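Local coordinates for protein arylamine n-acetyltransferase (Mycobacterium smegmatis, PDB 1W5R) that catalyses, in its native form, acetyl transfer to arylamines, probably from acetyl-CoA through an acetylated enzyme intermediate, at residues Met6-Arg14 / Phe61-Arg69; Arg20-Ile31 / Leu80-Phe89. The protein carries 1 engineered substitution. One frame throughout, in Å; residues are numbered along the deposited sequence.

Interaction 1: residues Met6-Arg14 / Phe61-Arg69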
loop_
_atom_site.group_PDB
_atom_site.type_symbol
_atom_site.label_atom_id
_atom_site.label_comp_id
_atom_site.label_asym_id
_atom_site.label_seq_id
_atom_site.Cartn_x
_atom_site.Cartn_y
_atom_site.Cartn_z
ATOM N N MET A 6 -4.226 16.793 37.981
ATOM C CA MET A 6 -3.290 16.832 36.821
ATOM C C MET A 6 -3.920 17.597 35.659
ATOM O O MET A 6 -5.023 18.134 35.790
ATOM C CB MET A 6 -2.935 15.414 36.364
ATOM C CG MET A 6 -3.185 14.324 37.388
ATOM S SD MET A 6 -2.626 12.720 36.781
ATOM C CE MET A 6 -1.105 12.523 37.706
ATOM N N ASP A 7 -3.220 17.648 34.525
ATOM C CA ASP A 7 -3.772 18.255 33.316
ATOM C C ASP A 7 -4.514 17.209 32.494
ATOM O O ASP A 7 -4.055 16.796 31.415
ATOM C CB ASP A 7 -2.679 18.950 32.486
ATOM C CG ASP A 7 -3.240 19.704 31.274
ATOM O OD1 ASP A 7 -4.412 20.141 31.315
ATOM O OD2 ASP A 7 -2.499 19.857 30.274
ATOM N N LEU A 8 -5.665 16.774 33.008
ATOM C CA LEU A 8 -6.491 15.832 32.261
ATOM C C LEU A 8 -7.141 16.487 31.054
ATOM O O LEU A 8 -7.315 15.842 30.024
ATOM C CB LEU A 8 -7.541 15.165 33.141
ATOM C CG LEU A 8 -7.088 14.041 34.075
ATOM C CD1 LEU A 8 -8.149 12.973 34.056
ATOM C CD2 LEU A 8 -5.732 13.423 33.707
ATOM N N GLY A 9 -7.487 17.767 31.182
ATOM C CA GLY A 9 -8.016 18.548 30.061
ATOM C C GLY A 9 -7.101 18.532 28.845
ATOM O O GLY A 9 -7.562 18.399 27.708
ATOM N N GLY A 10 -5.802 18.674 29.092
ATOM C CA GLY A 10 -4.797 18.587 28.042
ATOM C C GLY A 10 -4.815 17.203 27.408
ATOM O O GLY A 10 -4.832 17.085 26.177
ATOM N N TYR A 11 -4.840 16.164 28.244
ATOM C CA TYR A 11 -4.860 14.785 27.728
ATOM C C TYR A 11 -6.116 14.489 26.926
ATOM O O TYR A 11 -6.042 13.938 25.827
ATOM C CB TYR A 11 -4.704 13.755 28.844
ATOM C CG TYR A 11 -4.877 12.327 28.359
ATOM C CD1 TYR A 11 -3.823 11.639 27.756
ATOM C CD2 TYR A 11 -6.104 11.675 28.497
ATOM C CE1 TYR A 11 -3.993 10.338 27.293
ATOM C CE2 TYR A 11 -6.284 10.375 28.050
ATOM C CZ TYR A 11 -5.222 9.705 27.461
ATOM O OH TYR A 11 -5.408 8.408 27.030
ATOM N N LEU A 12 -7.264 14.889 27.466
ATOM C CA LEU A 12 -8.543 14.629 26.818
ATOM C C LEU A 12 -8.648 15.324 25.469
ATOM O O LEU A 12 -9.132 14.734 24.512
ATOM C CB LEU A 12 -9.711 14.998 27.737
ATOM C CG LEU A 12 -9.786 14.138 29.005
ATOM C CD1 LEU A 12 -10.689 14.819 30.044
ATOM C CD2 LEU A 12 -10.235 12.700 28.737
ATOM N N THR A 13 -8.185 16.574 25.397
ATOM C CA THR A 13 -8.086 17.300 24.124
ATOM C C THR A 13 -7.152 16.599 23.123
ATOM O O THR A 13 -7.486 16.453 21.943
ATOM C CB THR A 13 -7.627 18.759 24.341
ATOM O OG1 THR A 13 -8.579 19.426 25.174
ATOM C CG2 THR A 13 -7.510 19.498 23.010
ATOM N N ARG A 14 -5.991 16.163 23.616
ATOM C CA ARG A 14 -5.016 15.433 22.823
ATOM C C ARG A 14 -5.638 14.217 22.143
ATOM O O ARG A 14 -5.336 13.924 20.980
ATOM C CB ARG A 14 -3.845 15.002 23.720
ATOM C CG ARG A 14 -2.748 14.209 23.007
ATOM C CD ARG A 14 -1.841 15.110 22.197
ATOM N NE ARG A 14 -0.609 14.405 21.841
ATOM C CZ ARG A 14 -0.271 14.035 20.610
ATOM N NH1 ARG A 14 -1.059 14.301 19.571
ATOM N NH2 ARG A 14 0.874 13.386 20.415
ATOM N N PHE A 61 3.228 13.515 30.677
ATOM C CA PHE A 61 2.282 14.516 30.173
ATOM C C PHE A 61 3.013 15.569 29.340
ATOM O O PHE A 61 2.564 15.940 28.256
ATOM C CB PHE A 61 1.519 15.184 31.326
ATOM C CG PHE A 61 0.296 14.426 31.793
ATOM C CD1 PHE A 61 0.406 13.389 32.721
ATOM C CD2 PHE A 61 -0.984 14.781 31.334
ATOM C CE1 PHE A 61 -0.737 12.692 33.180
ATOM C CE2 PHE A 61 -2.134 14.096 31.790
ATOM C CZ PHE A 61 -2.008 13.051 32.707
ATOM N N ALA A 62 4.168 16.023 29.823
ATOM C CA ALA A 62 4.914 17.045 29.104
ATOM C C ALA A 62 5.261 16.597 27.681
ATOM O O ALA A 62 5.067 17.348 26.724
ATOM C CB ALA A 62 6.160 17.452 29.877
ATOM N N LYS A 63 5.739 15.365 27.537
ATOM C CA LYS A 63 6.138 14.878 26.223
ATOM C C LYS A 63 4.966 14.457 25.326
ATOM O O LYS A 63 4.848 14.925 24.199
ATOM C CB LYS A 63 7.135 13.726 26.356
ATOM C CG LYS A 63 7.622 13.197 25.018
ATOM C CD LYS A 63 8.576 12.031 25.181
ATOM C CE LYS A 63 8.957 11.445 23.840
ATOM N NZ LYS A 63 9.877 10.290 23.985
ATOM N N LEU A 64 4.117 13.560 25.822
ATOM C CA LEU A 64 3.100 12.955 24.953
ATOM C C LEU A 64 1.866 13.824 24.756
ATOM O O LEU A 64 1.113 13.625 23.801
ATOM C CB LEU A 64 2.673 11.583 25.472
ATOM C CG LEU A 64 3.532 10.405 25.012
ATOM C CD1 LEU A 64 4.934 10.513 25.570
ATOM C CD2 LEU A 64 2.869 9.084 25.425
ATOM N N VAL A 65 1.656 14.765 25.672
ATOM C CA VAL A 65 0.519 15.668 25.568
ATOM C C VAL A 65 0.992 17.051 25.107
ATOM O O VAL A 65 0.672 17.469 23.993
ATOM C CB VAL A 65 -0.301 15.726 26.880
ATOM C CG1 VAL A 65 -1.423 16.774 26.779
ATOM C CG2 VAL A 65 -0.850 14.322 27.238
ATOM N N ASP A 66 1.796 17.724 25.928
ATOM C CA ASP A 66 2.131 19.133 25.670
ATOM C C ASP A 66 3.011 19.341 24.446
ATOM O O ASP A 66 2.880 20.351 23.749
ATOM C CB ASP A 66 2.803 19.776 26.887
ATOM C CG ASP A 66 1.908 19.782 28.122
ATOM O OD1 ASP A 66 0.672 19.611 27.999
ATOM O OD2 ASP A 66 2.455 19.952 29.228
ATOM N N ARG A 67 3.914 18.399 24.183
ATOM C CA ARG A 67 4.846 18.545 23.056
ATOM C C ARG A 67 4.410 17.813 21.787
ATOM O O ARG A 67 5.116 17.855 20.772
ATOM C CB ARG A 67 6.279 18.153 23.458
ATOM C CG ARG A 67 6.792 18.915 24.691
ATOM C CD ARG A 67 8.300 18.837 24.940
ATOM N NE ARG A 67 8.942 17.658 24.388
ATOM C CZ ARG A 67 9.389 16.629 25.096
ATOM N NH1 ARG A 67 9.268 16.603 26.420
ATOM N NH2 ARG A 67 9.959 15.615 24.461
ATOM N N ARG A 68 3.262 17.134 21.853
ATOM C CA ARG A 68 2.674 16.451 20.692
ATOM C C ARG A 68 3.652 15.459 20.048
ATOM O O ARG A 68 3.763 15.335 18.826
ATOM C CB ARG A 68 2.087 17.459 19.691
ATOM C CG ARG A 68 0.943 18.277 20.299
ATOM C CD ARG A 68 0.499 19.411 19.383
ATOM N NE ARG A 68 -0.525 20.251 20.009
ATOM C CZ ARG A 68 -1.006 21.381 19.492
ATOM N NH1 ARG A 68 -0.566 21.833 18.319
ATOM N NH2 ARG A 68 -1.932 22.068 20.154
ATOM N N ARG A 69 4.371 14.772 20.921
ATOM C CA ARG A 69 5.209 13.645 20.556
ATOM C C ARG A 69 4.421 12.389 20.875
ATOM O O ARG A 69 3.430 12.444 21.603
ATOM C CB ARG A 69 6.475 13.668 21.413
ATOM C CG ARG A 69 7.456 14.813 21.056
ATOM C CD ARG A 69 8.237 14.543 19.783
ATOM N NE ARG A 69 8.889 13.241 19.830
ATOM C CZ ARG A 69 10.065 12.992 20.411
ATOM N NH1 ARG A 69 10.541 11.752 20.408
ATOM N NH2 ARG A 69 10.776 13.973 20.993
HETATM O O HOH W 1 -0.619 17.977 30.048
#
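R14 spreads its guanidinium over the backbone of R68, whose CA lies 3.5 Å above the plane of the group and toward its rim. The first torsion sets CG anti to the backbone N (chi1 179°) and a bend at chi2 turns the chain toward 61-69. There NE donates an almost straight bond to L64 O (2.7 Å, N-H...O 174°), lying in the carbonyl plane. NH2 reaches R69 O at 3.0 Å, from above that carbonyl's plane, and L64 O only weakly. Both oxygens sit at the edge of the guanidinium, so its rotation is fixed while it fastens the C-terminal end of helix 57-66. Further up, V65 lays both methyls on helix 8-14: CG1 meets G10 O at 3.5 Å, where the glycine, having no side chain, gives it direct access to the main chain, and CG2 meets the edge of the Y11 ring. Y11 OH is hydrogen-bonded to H35 ND1. F61 fills the next level. Its CE2 lies 3.3 Å from D7 O and also touches Y11 CB, L8 CD2 comes in at the ring edge, and M6 SD makes an oblique Met-aromatic contact, 5.0 Å from the ring centroid. On the outer side the carboxylates of D7 and D66 approach within 3.9 Å (OD2 to OD1), and a water donating to both probably eases their repulsion. D7 also N-caps helix 8-14 through OD1, which accepts from G10 N. Beyond R14's grip, R69 is salt-bridged to E42, D45 and D262. The segments 8-14 and 61-66, their axes 40° apart and the second ending in a pi-type turn and an arginine-rich loop, belong to the N-terminal helical bundle of arylamine N-acetyltransferases; the loop leads into the segment of the active-site cysteine, here engineered to glutamine.

Interaction 2: residues Arg20-Ile31 / Leu80-Phe89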
loop_
_atom_site.group_PDB
_atom_site.type_symbol
_atom_site.label_atom_id
_atom_site.label_comp_id
_atom_site.label_asym_id
_atom_site.label_seq_id
_atom_site.Cartn_x
_atom_site.Cartn_y
_atom_site.Cartn_z
ATOM N N ARG A 20 -15.162 15.770 31.739
ATOM C CA ARG A 20 -14.729 14.710 32.642
ATOM C C ARG A 20 -15.561 13.445 32.407
ATOM O O ARG A 20 -16.754 13.422 32.729
ATOM C CB ARG A 20 -14.878 15.178 34.097
ATOM C CG ARG A 20 -14.203 14.292 35.144
ATOM C CD ARG A 20 -12.831 14.822 35.527
ATOM N NE ARG A 20 -12.254 14.075 36.642
ATOM C CZ ARG A 20 -11.052 14.305 37.165
ATOM N NH1 ARG A 20 -10.278 15.269 36.680
ATOM N NH2 ARG A 20 -10.623 13.565 38.179
ATOM N N PRO A 21 -14.947 12.392 31.831
ATOM C CA PRO A 21 -15.686 11.134 31.728
ATOM C C PRO A 21 -15.708 10.371 33.058
ATOM O O PRO A 21 -14.800 10.526 33.875
ATOM C CB PRO A 21 -14.908 10.359 30.664
ATOM C CG PRO A 21 -13.522 10.868 30.755
ATOM C CD PRO A 21 -13.593 12.288 31.250
ATOM N N ARG A 22 -16.747 9.562 33.260
ATOM C CA ARG A 22 -16.933 8.784 34.483
ATOM C C ARG A 22 -16.060 7.526 34.444
ATOM O O ARG A 22 -15.784 7.015 33.359
ATOM C CB ARG A 22 -18.402 8.372 34.617
ATOM C CG ARG A 22 -18.974 8.490 36.031
ATOM C CD ARG A 22 -19.683 7.202 36.491
ATOM N NE ARG A 22 -20.578 6.642 35.475
ATOM C CZ ARG A 22 -21.190 5.464 35.574
ATOM N NH1 ARG A 22 -21.027 4.704 36.647
ATOM N NH2 ARG A 22 -21.974 5.044 34.592
ATOM N N PRO A 23 -15.617 7.028 35.617
ATOM C CA PRO A 23 -14.862 5.768 35.673
ATOM C C PRO A 23 -15.726 4.506 35.525
ATOM O O PRO A 23 -15.903 3.748 36.482
ATOM C CB PRO A 23 -14.201 5.816 37.053
ATOM C CG PRO A 23 -15.144 6.634 37.883
ATOM C CD PRO A 23 -15.744 7.650 36.955
ATOM N N ASP A 24 -16.230 4.278 34.317
ATOM C CA ASP A 24 -16.996 3.079 34.027
ATOM C C ASP A 24 -16.430 2.361 32.803
ATOM O O ASP A 24 -15.517 2.874 32.135
ATOM C CB ASP A 24 -18.490 3.419 33.854
ATOM C CG ASP A 24 -18.739 4.491 32.799
ATOM O OD1 ASP A 24 -18.060 4.495 31.751
ATOM O OD2 ASP A 24 -19.641 5.335 32.995
ATOM N N LEU A 25 -16.966 1.181 32.513
ATOM C CA LEU A 25 -16.458 0.364 31.411
ATOM C C LEU A 25 -16.582 1.044 30.043
ATOM O O LEU A 25 -15.662 0.972 29.231
ATOM C CB LEU A 25 -17.120 -1.015 31.411
ATOM C CG LEU A 25 -16.534 -2.076 30.469
ATOM C CD1 LEU A 25 -15.075 -2.395 30.806
ATOM C CD2 LEU A 25 -17.383 -3.336 30.512
ATOM N N GLY A 26 -17.708 1.707 29.788
ATOM C CA GLY A 26 -17.905 2.452 28.542
ATOM C C GLY A 26 -16.823 3.492 28.294
ATOM O O GLY A 26 -16.320 3.635 27.175
ATOM N N THR A 27 -16.452 4.207 29.351
ATOM C CA THR A 27 -15.399 5.218 29.276
ATOM C C THR A 27 -14.051 4.560 28.967
ATOM O O THR A 27 -13.285 5.081 28.166
ATOM C CB THR A 27 -15.295 6.027 30.579
ATOM O OG1 THR A 27 -16.495 6.783 30.757
ATOM C CG2 THR A 27 -14.102 6.989 30.546
ATOM N N LEU A 28 -13.784 3.422 29.603
ATOM C CA LEU A 28 -12.524 2.710 29.385
ATOM C C LEU A 28 -12.371 2.347 27.912
ATOM O O LEU A 28 -11.305 2.573 27.314
ATOM C CB LEU A 28 -12.430 1.478 30.280
ATOM C CG LEU A 28 -11.057 0.785 30.346
ATOM C CD1 LEU A 28 -9.961 1.719 30.856
ATOM C CD2 LEU A 28 -11.165 -0.449 31.214
ATOM N N HIS A 29 -13.432 1.823 27.307
ATOM C CA HIS A 29 -13.416 1.532 25.866
ATOM C C HIS A 29 -13.180 2.793 25.019
ATOM O O HIS A 29 -12.372 2.799 24.087
ATOM C CB HIS A 29 -14.730 0.861 25.444
ATOM C CG HIS A 29 -14.827 -0.579 25.831
ATOM N ND1 HIS A 29 -14.486 -1.603 24.973
ATOM C CD2 HIS A 29 -15.220 -1.170 26.984
ATOM C CE1 HIS A 29 -14.669 -2.761 25.581
ATOM N NE2 HIS A 29 -15.121 -2.527 26.801
ATOM N N ALA A 30 -13.887 3.871 25.342
ATOM C CA ALA A 30 -13.774 5.104 24.567
ATOM C C ALA A 30 -12.379 5.710 24.649
ATOM O O ALA A 30 -11.840 6.174 23.642
ATOM C CB ALA A 30 -14.829 6.123 25.017
ATOM N N ILE A 31 -11.801 5.707 25.850
ATOM C CA ILE A 31 -10.464 6.276 26.042
ATOM C C ILE A 31 -9.399 5.464 25.291
ATOM O O ILE A 31 -8.559 6.043 24.617
ATOM C CB ILE A 31 -10.117 6.415 27.535
ATOM C CG1 ILE A 31 -10.953 7.543 28.158
ATOM C CG2 ILE A 31 -8.614 6.688 27.730
ATOM C CD1 ILE A 31 -10.649 7.807 29.614
ATOM N N LEU A 80 -1.358 6.611 30.395
ATOM C CA LEU A 80 -2.744 6.171 30.546
ATOM C C LEU A 80 -3.021 5.726 31.971
ATOM O O LEU A 80 -4.118 5.951 32.491
ATOM C CB LEU A 80 -3.060 5.045 29.549
ATOM C CG LEU A 80 -4.521 4.583 29.530
ATOM C CD1 LEU A 80 -5.497 5.743 29.374
ATOM C CD2 LEU A 80 -4.719 3.570 28.410
ATOM N N GLY A 81 -2.033 5.105 32.604
ATOM C CA GLY A 81 -2.152 4.709 34.009
ATOM C C GLY A 81 -2.500 5.886 34.909
ATOM O O GLY A 81 -3.420 5.800 35.726
ATOM N N TYR A 82 -1.781 6.997 34.758
ATOM C CA TYR A 82 -2.053 8.205 35.549
ATOM C C TYR A 82 -3.430 8.758 35.238
ATOM O O TYR A 82 -4.177 9.135 36.154
ATOM C CB TYR A 82 -0.999 9.283 35.282
ATOM C CG TYR A 82 0.395 8.917 35.752
ATOM C CD1 TYR A 82 1.472 8.844 34.851
ATOM C CD2 TYR A 82 0.645 8.661 37.101
ATOM C CE1 TYR A 82 2.754 8.506 35.298
ATOM C CE2 TYR A 82 1.910 8.326 37.553
ATOM C CZ TYR A 82 2.969 8.259 36.651
ATOM O OH TYR A 82 4.228 7.931 37.087
ATOM N N VAL A 83 -3.778 8.789 33.955
ATOM C CA VAL A 83 -5.068 9.323 33.524
ATOM C C VAL A 83 -6.207 8.518 34.134
ATOM O O VAL A 83 -7.156 9.100 34.690
ATOM C CB VAL A 83 -5.203 9.351 31.983
ATOM C CG1 VAL A 83 -6.644 9.606 31.581
ATOM C CG2 VAL A 83 -4.292 10.392 31.400
ATOM N N LEU A 84 -6.117 7.190 34.056
ATOM C CA LEU A 84 -7.210 6.345 34.549
ATOM C C LEU A 84 -7.383 6.451 36.059
ATOM O O LEU A 84 -8.514 6.511 36.551
ATOM C CB LEU A 84 -7.055 4.894 34.108
ATOM C CG LEU A 84 -7.123 4.655 32.593
ATOM C CD1 LEU A 84 -6.849 3.200 32.329
ATOM C CD2 LEU A 84 -8.451 5.088 31.929
ATOM N N GLU A 85 -6.264 6.485 36.780
ATOM C CA GLU A 85 -6.251 6.732 38.226
ATOM C C GLU A 85 -6.951 8.025 38.587
ATOM O O GLU A 85 -7.775 8.069 39.521
ATOM C CB GLU A 85 -4.814 6.848 38.712
ATOM C CG GLU A 85 -4.170 5.549 38.979
ATOM C CD GLU A 85 -2.881 5.697 39.758
ATOM O OE1 GLU A 85 -2.102 6.660 39.515
ATOM O OE2 GLU A 85 -2.645 4.817 40.595
ATOM N N GLU A 86 -6.616 9.085 37.858
ATOM C CA GLU A 86 -7.158 10.405 38.147
ATOM C C GLU A 86 -8.670 10.382 37.965
ATOM O O GLU A 86 -9.402 10.985 38.753
ATOM C CB GLU A 86 -6.488 11.478 37.275
ATOM C CG GLU A 86 -7.008 12.912 37.471
ATOM C CD GLU A 86 -6.800 13.468 38.879
ATOM O OE1 GLU A 86 -5.949 12.950 39.641
ATOM O OE2 GLU A 86 -7.500 14.443 39.217
ATOM N N LEU A 87 -9.129 9.639 36.956
ATOM C CA LEU A 87 -10.552 9.555 36.641
ATOM C C LEU A 87 -11.361 8.686 37.604
ATOM O O LEU A 87 -12.593 8.766 37.600
ATOM C CB LEU A 87 -10.765 9.099 35.185
ATOM C CG LEU A 87 -10.421 10.115 34.082
ATOM C CD1 LEU A 87 -10.465 9.498 32.689
ATOM C CD2 LEU A 87 -11.343 11.332 34.117
ATOM N N GLY A 88 -10.690 7.867 38.412
ATOM C CA GLY A 88 -11.362 7.045 39.420
ATOM C C GLY A 88 -11.233 5.536 39.283
ATOM O O GLY A 88 -11.743 4.783 40.125
ATOM N N PHE A 89 -10.561 5.078 38.221
ATOM C CA PHE A 89 -10.266 3.652 38.062
ATOM C C PHE A 89 -9.179 3.219 39.034
ATOM O O PHE A 89 -8.372 4.038 39.467
ATOM C CB PHE A 89 -9.776 3.356 36.642
ATOM C CG PHE A 89 -10.802 3.573 35.575
ATOM C CD1 PHE A 89 -10.864 4.775 34.889
ATOM C CD2 PHE A 89 -11.692 2.559 35.234
ATOM C CE1 PHE A 89 -11.797 4.970 33.874
ATOM C CE2 PHE A 89 -12.636 2.746 34.233
ATOM C CZ PHE A 89 -12.692 3.944 33.548
#
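F89 is sandwiched between the turn before helix 25-38 and the helix itself: P23 CA lies 3.5 Å above one ring face, L28 CD1 over the opposite one, with L28 CB nearest, at CZ. P23 CB adds a CH-pi contact, 4.1 Å from the ring centroid, and D24 O approaches the ring edge, 3.3 Å from CZ. Farther along the helices, I31 and L87 meet tip to tip, their CD1 atoms 3.5 Å apart. I31 sends its other branch, CG2, to L80 CD1 at 3.6 Å, while the side chains of L28 and L84 cross at about a right angle, touching through their CD1 atoms. P21 presses on both methyls of L87, and P23 CG rests against L87 O. At the solvent edge R20, CG anti to the backbone N (chi1 -168°) and bent at chi2, swings over L87 to E86, with L87 CD2 over one face of the R20 guanidinium. NH2 makes a weak, long salt bridge to E86 OE2 (3.4 Å). The oxygen lies in the guanidinium plane, although the carboxylate is turned nearly perpendicular to it (84°).

Behind these contacts, two helix ends set the backbones. D24 N-caps helix 25-38, its OD1 accepting from T27 N at 2.9 Å, and is salt-bridged to R22. G88 closes helix 73-87 with a Schellman motif that turns the chain toward F89 and strand 90-98. The helix segments run roughly antiparallel (154°) with axes 12.2 Å apart. Strand 127-129 backs L28 and L80 through V129, while helix 8-14 covers L80, V83 and L87, and helix 57-66 packs against Y82 and V83.

Interactions 1 and 2 are joined by helix 8-14, whose L8 and Y11 pack on L80, V83, E86 and L87 of interaction 2 while the same residues touch 61-69 in interaction 1. Their segments alternate along the chain: helices 8-14 and 25-38 follow each other, as do 57-66 and 73-87, and each contact takes one helix from each pair. Both are partly buried, with centres about 15 Å apart. Interaction 1 depends more on polar groups: an arginine bound to main-chain oxygens at a helix end and two acids sharing a water. Interaction 2 is chiefly aliphatic side chains and a phenylalanine, with one weak ion pair at its rim, and lies where the helices meet strand 127-129.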